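Local coordinates for protein eukaryotic translation initiation factor 2A (Schizosaccharomyces pombe, PDB 3WJ9) that probably directs initiator methionyl-tRNA to the 40S ribosomal subunit in a codon-dependent manner, for the translation of a small number of specific mRNAs, at residues 323-328 with 359-364; 195-200 with 206-211; 56-61 with 65-70. One frame throughout, in Å; residues are numbered along the deposited sequence.

Contact 1 of 3, residues 323-328 with 359-364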
loop_
_atom_site.group_PDB
_atom_site.type_symbol
_atom_site.label_atom_id
_atom_site.label_comp_id
_atom_site.label_asym_id
_atom_site.label_seq_id
_atom_site.Cartn_x
_atom_site.Cartn_y
_atom_site.Cartn_z
ATOM N N TYR A 323 7.619 7.726 16.237
ATOM C CA TYR A 323 8.589 8.406 15.385
ATOM C C TYR A 323 7.980 8.888 14.075
ATOM O O TYR A 323 7.072 8.263 13.530
ATOM C CB TYR A 323 9.773 7.484 15.093
ATOM C CG TYR A 323 10.394 6.884 16.331
ATOM C CD1 TYR A 323 11.059 7.681 17.250
ATOM C CD2 TYR A 323 10.319 5.519 16.577
ATOM C CE1 TYR A 323 11.627 7.141 18.384
ATOM C CE2 TYR A 323 10.888 4.967 17.710
ATOM C CZ TYR A 323 11.541 5.784 18.610
ATOM O OH TYR A 323 12.108 5.244 19.740
ATOM N N ILE A 324 8.491 10.008 13.575
ATOM C CA ILE A 324 8.048 10.560 12.301
ATOM C C ILE A 324 9.237 10.761 11.364
ATOM O O ILE A 324 10.206 11.433 11.716
ATOM C CB ILE A 324 7.300 11.898 12.494
ATOM C CG1 ILE A 324 6.158 11.729 13.502
ATOM C CG2 ILE A 324 6.768 12.407 11.169
ATOM C CD1 ILE A 324 5.375 13.000 13.765
ATOM N N LEU A 325 9.159 10.168 10.175
ATOM C CA LEU A 325 10.254 10.222 9.212
ATOM C C LEU A 325 9.998 11.283 8.147
ATOM O O LEU A 325 8.862 11.481 7.717
ATOM C CB LEU A 325 10.455 8.845 8.565
ATOM C CG LEU A 325 11.642 8.608 7.625
ATOM C CD1 LEU A 325 12.112 7.172 7.748
ATOM C CD2 LEU A 325 11.274 8.909 6.180
ATOM N N LEU A 326 11.057 11.966 7.725
ATOM C CA LEU A 326 10.939 12.976 6.681
ATOM C C LEU A 326 12.121 12.872 5.723
ATOM O O LEU A 326 13.264 13.122 6.103
ATOM C CB LEU A 326 10.855 14.375 7.293
ATOM C CG LEU A 326 10.461 15.497 6.334
ATOM C CD1 LEU A 326 9.120 15.204 5.683
ATOM C CD2 LEU A 326 10.429 16.840 7.045
ATOM N N ALA A 327 11.842 12.500 4.478
ATOM C CA ALA A 327 12.905 12.200 3.527
ATOM C C ALA A 327 12.688 12.840 2.162
ATOM O O ALA A 327 11.625 13.389 1.877
ATOM C CB ALA A 327 13.048 10.694 3.376
ATOM N N GLY A 328 13.716 12.757 1.324
ATOM C CA GLY A 328 13.651 13.251 -0.038
ATOM C C GLY A 328 14.054 12.172 -1.024
ATOM O O GLY A 328 15.223 11.794 -1.097
ATOM N N CYS A 359 12.020 3.227 1.522
ATOM C CA CYS A 359 12.386 3.317 2.932
ATOM C C CYS A 359 11.231 2.845 3.815
ATOM O O CYS A 359 10.064 3.071 3.494
ATOM C CB CYS A 359 12.789 4.749 3.288
ATOM S SG CYS A 359 13.139 5.031 5.036
ATOM N N GLU A 360 11.556 2.192 4.928
ATOM C CA GLU A 360 10.536 1.567 5.764
ATOM C C GLU A 360 11.050 1.238 7.161
ATOM O O GLU A 360 12.158 0.726 7.323
ATOM C CB GLU A 360 10.019 0.290 5.089
ATOM C CG GLU A 360 8.893 -0.420 5.823
ATOM C CD GLU A 360 8.550 -1.760 5.196
ATOM O OE1 GLU A 360 9.342 -2.246 4.360
ATOM O OE2 GLU A 360 7.486 -2.323 5.528
ATOM N N PHE A 361 10.237 1.539 8.167
ATOM C CA PHE A 361 10.528 1.130 9.532
ATOM C C PHE A 361 10.406 -0.381 9.678
ATOM O O PHE A 361 9.609 -1.016 8.987
ATOM C CB PHE A 361 9.577 1.810 10.517
ATOM C CG PHE A 361 9.867 3.262 10.751
ATOM C CD1 PHE A 361 9.367 4.233 9.900
ATOM C CD2 PHE A 361 10.623 3.658 11.843
ATOM C CE1 PHE A 361 9.628 5.572 10.125
ATOM C CE2 PHE A 361 10.888 4.993 12.074
ATOM C CZ PHE A 361 10.390 5.952 11.214
ATOM N N SER A 362 11.200 -0.952 10.576
ATOM C CA SER A 362 11.001 -2.332 10.988
ATOM C C SER A 362 9.688 -2.388 11.762
ATOM O O SER A 362 9.266 -1.376 12.321
ATOM C CB SER A 362 12.170 -2.824 11.843
ATOM O OG SER A 362 12.272 -2.075 13.041
ATOM N N PRO A 363 9.030 -3.560 11.779
ATOM C CA PRO A 363 7.775 -3.768 12.512
ATOM C C PRO A 363 7.765 -3.176 13.922
ATOM O O PRO A 363 6.739 -2.654 14.358
ATOM C CB PRO A 363 7.669 -5.293 12.571
ATOM C CG PRO A 363 8.299 -5.737 11.302
ATOM C CD PRO A 363 9.413 -4.759 11.011
ATOM N N ASP A 364 8.898 -3.242 14.614
ATOM C CA ASP A 364 8.977 -2.772 15.993
ATOM C C ASP A 364 9.401 -1.308 16.087
ATOM O O ASP A 364 9.675 -0.807 17.179
ATOM C CB ASP A 364 9.942 -3.651 16.792
ATOM C CG ASP A 364 11.364 -3.580 16.272
ATOM O OD1 ASP A 364 11.546 -3.344 15.061
ATOM O OD2 ASP A 364 12.302 -3.767 17.076
#
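Leu325 and Phe361 meet in a buried, wholly apolar contact between two successive blades of the beta-propeller, one in the third WD repeat and the other in the fourth. The geometry is that of packing between sheets: the strand axes stay 9.7 Å apart at their closest, run antiparallel at 173°, and share no hydrogen bond, so side chains alone bridge the gap. Leu325 touches two residues of the other strand. Its CB lies near the plane of the Phe361 ring, at the edge, 3.7 Å from CE1 of that ring. With CG anti to the backbone N (chi1 -174°), the Leu325 chain is carried to the cysteine as well, its CD1 lying 3.6 Å from Cys359 SG and 3.8 Å from Phe361 CE1. The leucine and phenylalanine side chains thus run antiparallel and overlap along their flanks. Tyr323 adds a looser touch farther round the ring, its CB 4.1 Å from Phe361 CE2, while the Tyr323 side chain also touches Ile338 and Asp340 of strand 335-340. Strands 314-317 and 335-340 flank strand 323-327 in its own sheet, giving Leu325 the neighbours Ile316 and Ile336; from the same blade, Pro319, in the loop after strand 314-317, packs on Phe361. Across the interface, Leu368 of strand 367-372 touches both Leu325 and Cys359, so the contact is part of the apolar packing between these two blades.

Contact 2 of 3, residues 195-200 with 206-211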
loop_
_atom_site.group_PDB
_atom_site.type_symbol
_atom_site.label_atom_id
_atom_site.label_comp_id
_atom_site.label_asym_id
_atom_site.label_seq_id
_atom_site.Cartn_x
_atom_site.Cartn_y
_atom_site.Cartn_z
ATOM N N VAL A 195 -18.337 12.812 -4.096
ATOM C CA VAL A 195 -17.802 11.795 -3.199
ATOM C C VAL A 195 -18.909 11.311 -2.263
ATOM O O VAL A 195 -19.707 12.108 -1.773
ATOM C CB VAL A 195 -16.612 12.337 -2.373
ATOM C CG1 VAL A 195 -16.202 11.354 -1.285
ATOM C CG2 VAL A 195 -15.435 12.652 -3.281
ATOM N N ARG A 196 -18.950 10.005 -2.015
ATOM C CA ARG A 196 -20.035 9.397 -1.250
ATOM C C ARG A 196 -19.549 8.322 -0.273
ATOM O O ARG A 196 -18.631 7.563 -0.578
ATOM C CB ARG A 196 -21.064 8.794 -2.210
ATOM C CG ARG A 196 -22.485 9.033 -1.778
ATOM C CD ARG A 196 -22.954 10.373 -2.265
ATOM N NE ARG A 196 -23.131 10.419 -3.708
ATOM C CZ ARG A 196 -24.215 9.966 -4.323
ATOM N NH1 ARG A 196 -25.215 9.466 -3.611
ATOM N NH2 ARG A 196 -24.311 10.034 -5.642
ATOM N N THR A 197 -20.163 8.255 0.905
ATOM C CA THR A 197 -19.866 7.168 1.836
ATOM C C THR A 197 -21.129 6.388 2.190
ATOM O O THR A 197 -22.215 6.959 2.302
ATOM C CB THR A 197 -19.214 7.671 3.140
ATOM O OG1 THR A 197 -20.166 8.433 3.891
ATOM C CG2 THR A 197 -17.997 8.538 2.837
ATOM N N TYR A 198 -20.974 5.080 2.361
ATOM C CA TYR A 198 -22.084 4.199 2.706
ATOM C C TYR A 198 -21.662 3.147 3.722
ATOM O O TYR A 198 -20.553 2.617 3.652
ATOM C CB TYR A 198 -22.630 3.497 1.457
ATOM C CG TYR A 198 -23.502 4.352 0.568
ATOM C CD1 TYR A 198 -22.948 5.139 -0.430
ATOM C CD2 TYR A 198 -24.885 4.344 0.703
ATOM C CE1 TYR A 198 -23.741 5.912 -1.253
ATOM C CE2 TYR A 198 -25.686 5.112 -0.119
ATOM C CZ TYR A 198 -25.108 5.898 -1.093
ATOM O OH TYR A 198 -25.899 6.668 -1.915
ATOM N N SER A 199 -22.547 2.840 4.662
ATOM C CA SER A 199 -22.372 1.658 5.496
ATOM C C SER A 199 -22.820 0.453 4.680
ATOM O O SER A 199 -23.788 0.544 3.921
ATOM C CB SER A 199 -23.166 1.771 6.801
ATOM O OG SER A 199 -22.980 0.625 7.613
ATOM N N ILE A 200 -22.110 -0.663 4.811
ATOM C CA ILE A 200 -22.429 -1.839 4.010
ATOM C C ILE A 200 -23.797 -2.420 4.399
ATOM O O ILE A 200 -24.567 -2.788 3.515
ATOM C CB ILE A 200 -21.301 -2.915 4.097
ATOM C CG1 ILE A 200 -19.997 -2.360 3.499
ATOM C CG2 ILE A 200 -21.727 -4.200 3.391
ATOM C CD1 ILE A 200 -19.034 -3.426 3.008
ATOM N N PRO A 206 -27.347 6.694 2.738
ATOM C CA PRO A 206 -26.010 7.284 2.624
ATOM C C PRO A 206 -25.549 7.871 3.951
ATOM O O PRO A 206 -26.373 8.179 4.810
ATOM C CB PRO A 206 -26.197 8.386 1.577
ATOM C CG PRO A 206 -27.373 7.957 0.784
ATOM C CD PRO A 206 -28.280 7.243 1.739
ATOM N N LEU A 207 -24.242 8.016 4.120
ATOM C CA LEU A 207 -23.709 8.616 5.331
ATOM C C LEU A 207 -23.080 9.962 4.995
ATOM O O LEU A 207 -22.871 10.798 5.870
ATOM C CB LEU A 207 -22.702 7.680 6.002
ATOM C CG LEU A 207 -23.241 6.292 6.362
ATOM C CD1 LEU A 207 -22.246 5.513 7.211
ATOM C CD2 LEU A 207 -24.586 6.387 7.070
ATOM N N SER A 208 -22.801 10.167 3.712
ATOM C CA SER A 208 -22.272 11.434 3.222
ATOM C C SER A 208 -22.621 11.597 1.752
ATOM O O SER A 208 -22.549 10.639 0.996
ATOM C CB SER A 208 -20.756 11.499 3.426
ATOM O OG SER A 208 -20.155 12.490 2.612
ATOM N N GLN A 209 -23.011 12.796 1.335
ATOM C CA GLN A 209 -23.253 13.009 -0.088
ATOM C C GLN A 209 -22.771 14.394 -0.481
ATOM O O GLN A 209 -23.472 15.393 -0.331
ATOM C CB GLN A 209 -24.734 12.786 -0.438
ATOM C CG GLN A 209 -25.212 13.434 -1.747
ATOM C CD GLN A 209 -26.543 12.882 -2.223
ATOM O OE1 GLN A 209 -27.477 12.716 -1.439
ATOM N NE2 GLN A 209 -26.622 12.561 -3.514
ATOM N N LYS A 210 -21.525 14.442 -0.945
ATOM C CA LYS A 210 -20.838 15.701 -1.209
ATOM C C LYS A 210 -20.452 15.794 -2.688
ATOM O O LYS A 210 -20.249 14.776 -3.349
ATOM C CB LYS A 210 -19.590 15.826 -0.323
ATOM C CG LYS A 210 -19.821 15.713 1.201
ATOM C CD LYS A 210 -21.217 16.094 1.675
ATOM C CE LYS A 210 -21.312 16.173 3.182
ATOM N NZ LYS A 210 -22.711 15.913 3.634
ATOM N N THR A 211 -20.360 17.012 -3.208
ATOM C CA THR A 211 -19.962 17.197 -4.600
ATOM C C THR A 211 -18.775 18.160 -4.706
ATOM O O THR A 211 -18.575 19.016 -3.842
ATOM C CB THR A 211 -21.147 17.696 -5.466
ATOM O OG1 THR A 211 -20.903 17.393 -6.844
ATOM C CG2 THR A 211 -21.365 19.179 -5.304
#
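Arg196 and Gln209 face each other as a non-hydrogen-bonded pair in the antiparallel hairpin of strands 193-199 and 206-212, but the main chain does the binding. Val195 and Lys210 form a reciprocal pair: Val195 N donates to Lys210 O at 2.8 Å, and Lys210 N returns a bond to Val195 O at 3.1 Å. Further along, Leu207 N reaches Thr197 O at 2.9 Å, whereas the bond from Thr197 N to Ser208 O is weak. Because Leu207 and Ser208 both stand opposite Thr197, the strand carries a classic beta bulge there.

Contact between flat polar groups comes next. The Arg196 chain, bent at chi2 (85°) and chi3 (70°), folds back over its partner: CD lies 3.5 Å from Gln209 CB, and Gln209 NE2 sits 3.4 Å above one guanidinium face, offset toward its rim. The amide is thus nearly parallel to the guanidinium, the two planes only 17° apart. A serine in place of Arg196 would probably leave the Gln209 amide without the flat group it lies over and free to turn.

Carbon contacts make up the rest. Pro206 lies alongside the Tyr198 ring, its CG 3.4 Å from Tyr198 CE2, and Leu207 CD1 comes within 3.9 Å of Ser199 CB.

Both facing nitrogens of Arg196 and Gln209 are donors, so the groups lie face to face without a hydrogen bond; cohesion across this hairpin therefore rests on backbone bonds and dispersion, with no salt bridge between the segments.

Contact 3 of 3, residues 56-61 with 65-70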
loop_
_atom_site.group_PDB
_atom_site.type_symbol
_atom_site.label_atom_id
_atom_site.label_comp_id
_atom_site.label_asym_id
_atom_site.label_seq_id
_atom_site.Cartn_x
_atom_site.Cartn_y
_atom_site.Cartn_z
ATOM N N GLN A 56 5.488 -20.377 -12.709
ATOM C CA GLN A 56 4.664 -20.666 -11.537
ATOM C C GLN A 56 4.660 -19.553 -10.483
ATOM O O GLN A 56 5.278 -18.502 -10.664
ATOM C CB GLN A 56 5.141 -21.973 -10.893
ATOM C CG GLN A 56 5.095 -23.183 -11.809
ATOM C CD GLN A 56 5.884 -24.373 -11.293
ATOM O OE1 GLN A 56 6.335 -24.388 -10.151
ATOM N NE2 GLN A 56 6.076 -25.371 -12.152
ATOM N N VAL A 57 3.937 -19.790 -9.390
ATOM C CA VAL A 57 3.946 -18.901 -8.230
ATOM C C VAL A 57 4.044 -19.735 -6.954
ATOM O O VAL A 57 3.244 -20.644 -6.739
ATOM C CB VAL A 57 2.687 -18.008 -8.164
ATOM C CG1 VAL A 57 2.641 -17.250 -6.844
ATOM C CG2 VAL A 57 2.653 -17.039 -9.333
ATOM N N VAL A 58 5.022 -19.426 -6.109
ATOM C CA VAL A 58 5.277 -20.236 -4.921
ATOM C C VAL A 58 5.002 -19.484 -3.621
ATOM O O VAL A 58 5.437 -18.348 -3.440
ATOM C CB VAL A 58 6.730 -20.755 -4.911
ATOM C CG1 VAL A 58 7.150 -21.180 -3.514
ATOM C CG2 VAL A 58 6.872 -21.912 -5.874
ATOM N N ILE A 59 4.267 -20.135 -2.724
ATOM C CA ILE A 59 3.965 -19.576 -1.413
ATOM C C ILE A 59 4.732 -20.322 -0.321
ATOM O O ILE A 59 4.586 -21.536 -0.165
ATOM C CB ILE A 59 2.458 -19.640 -1.114
ATOM C CG1 ILE A 59 1.669 -18.985 -2.250
ATOM C CG2 ILE A 59 2.154 -18.976 0.217
ATOM C CD1 ILE A 59 0.173 -18.949 -2.018
ATOM N N ASN A 60 5.547 -19.590 0.433
ATOM C CA ASN A 60 6.380 -20.189 1.470
ATOM C C ASN A 60 5.941 -19.811 2.883
ATOM O O ASN A 60 5.133 -18.902 3.072
ATOM C CB ASN A 60 7.843 -19.786 1.270
ATOM C CG ASN A 60 8.390 -20.213 -0.077
ATOM O OD1 ASN A 60 8.286 -19.482 -1.061
ATOM N ND2 ASN A 60 8.982 -21.399 -0.126
ATOM N N ASP A 61 6.480 -20.522 3.869
ATOM C CA ASP A 61 6.282 -20.191 5.277
ATOM C C ASP A 61 7.457 -19.353 5.768
ATOM O O ASP A 61 8.597 -19.807 5.752
ATOM C CB ASP A 61 6.137 -21.461 6.121
ATOM C CG ASP A 61 6.049 -21.171 7.608
ATOM O OD1 ASP A 61 5.518 -20.104 7.984
ATOM O OD2 ASP A 61 6.518 -22.013 8.403
ATOM N N GLY A 65 10.693 -21.273 5.811
ATOM C CA GLY A 65 11.046 -21.081 4.417
ATOM C C GLY A 65 10.430 -22.177 3.574
ATOM O O GLY A 65 10.599 -22.212 2.355
ATOM N N ALA A 66 9.702 -23.072 4.233
ATOM C CA ALA A 66 9.111 -24.227 3.569
ATOM C C ALA A 66 8.078 -23.823 2.529
ATOM O O ALA A 66 7.176 -23.031 2.803
ATOM C CB ALA A 66 8.482 -25.162 4.593
ATOM N N LYS A 67 8.227 -24.373 1.330
ATOM C CA LYS A 67 7.239 -24.195 0.279
ATOM C C LYS A 67 5.921 -24.811 0.729
ATOM O O LYS A 67 5.901 -25.899 1.302
ATOM C CB LYS A 67 7.719 -24.831 -1.026
ATOM C CG LYS A 67 6.720 -24.757 -2.161
ATOM C CD LYS A 67 7.263 -25.434 -3.406
ATOM C CE LYS A 67 6.367 -25.184 -4.602
ATOM N NZ LYS A 67 6.942 -25.748 -5.854
ATOM N N LEU A 68 4.823 -24.106 0.483
ATOM C CA LEU A 68 3.516 -24.560 0.939
ATOM C C LEU A 68 2.567 -24.839 -0.218
ATOM O O LEU A 68 1.954 -25.905 -0.286
ATOM C CB LEU A 68 2.890 -23.522 1.876
ATOM C CG LEU A 68 3.563 -23.285 3.228
ATOM C CD1 LEU A 68 2.898 -22.126 3.947
ATOM C CD2 LEU A 68 3.507 -24.544 4.076
ATOM N N THR A 69 2.458 -23.879 -1.130
ATOM C CA THR A 69 1.439 -23.924 -2.170
ATOM C C THR A 69 2.019 -23.666 -3.553
ATOM O O THR A 69 2.985 -22.914 -3.701
ATOM C CB THR A 69 0.330 -22.890 -1.889
ATOM O OG1 THR A 69 -0.149 -23.060 -0.549
ATOM C CG2 THR A 69 -0.833 -23.040 -2.867
ATOM N N GLN A 70 1.428 -24.294 -4.565
ATOM C CA GLN A 70 1.832 -24.058 -5.941
ATOM C C GLN A 70 0.670 -23.554 -6.796
ATOM O O GLN A 70 -0.373 -24.199 -6.889
ATOM C CB GLN A 70 2.413 -25.329 -6.554
ATOM C CG GLN A 70 2.926 -25.122 -7.957
ATOM C CD GLN A 70 3.889 -23.957 -8.026
ATOM O OE1 GLN A 70 5.051 -24.074 -7.644
ATOM N NE2 GLN A 70 3.405 -22.821 -8.509
#
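Gln56, just ahead of strand 57-61, crosses the Gln70 side chain at about a right angle, with the two amide planes 66° apart. Val57 contributes little beyond its backbone, which pairs with Leu71. Val58 then faces Lys67 and Gln70 on one face of the sheet. The lysine chain is fully extended and passes across the valine, its CE 3.5 Å from Val58 CG2; its far end is held by a bond from Lys67 NZ to Gln70 OE1 (3.1 Å), in the carbonyl plane and on a lone pair.

Ile59 is the pivot of the register. Its N donates to Thr69 O at 3.2 Å with a nearly straight N-H...O angle of 172°, while its carbonyl O accepts two donors: Leu68 N at 2.7 Å and, weakly, Thr69 N. On the opposite face from Val58, the Ile59 and Thr69 side chains lie side by side, Ile59 CD1 3.9 Å from Thr69 CB; the threonine hydroxyl is bonded to Thr111 O.

Asn60 turns CG anti to its carbonyl carbon, which brings ND2 over the returning chain for a weak bond to Gly65 O at 3.1 Å. Asp61 ends the strand: its N donates to Ala66 O (2.8 Å) and its O receives Gly65 N (2.6 Å), while its carboxylate takes the Ser64 hydroxyl in the connection. At Gly65 phi is 89°, where a CB would be jammed against the carbonyl O of the residue before.

Leu68 and Thr69 both oppose Ile59, a classic beta bulge, and the whole is a short-looped antiparallel hairpin of the outer two strands in a four-stranded propeller blade.

The three contacts sample two levels of the beta-propeller domain that this chain represents. Contacts 2 and 3 are hairpins, each joining the third and fourth strands of one four-stranded blade and each bearing a classic bulge; contact 1 joins two different blades. Contact 1 is also the more central, its centre about 15 Å from the centre of the chain against about 23 Å for either hairpin. Contacts 2 and 3 lie on opposite sides of that centre, with their own centres about 41 Å apart. None touches another: the smallest gap, between contacts 1 and 3, is about 15 Å between nearest atoms. Along the chain contact 3 comes first, then contact 2, then contact 1.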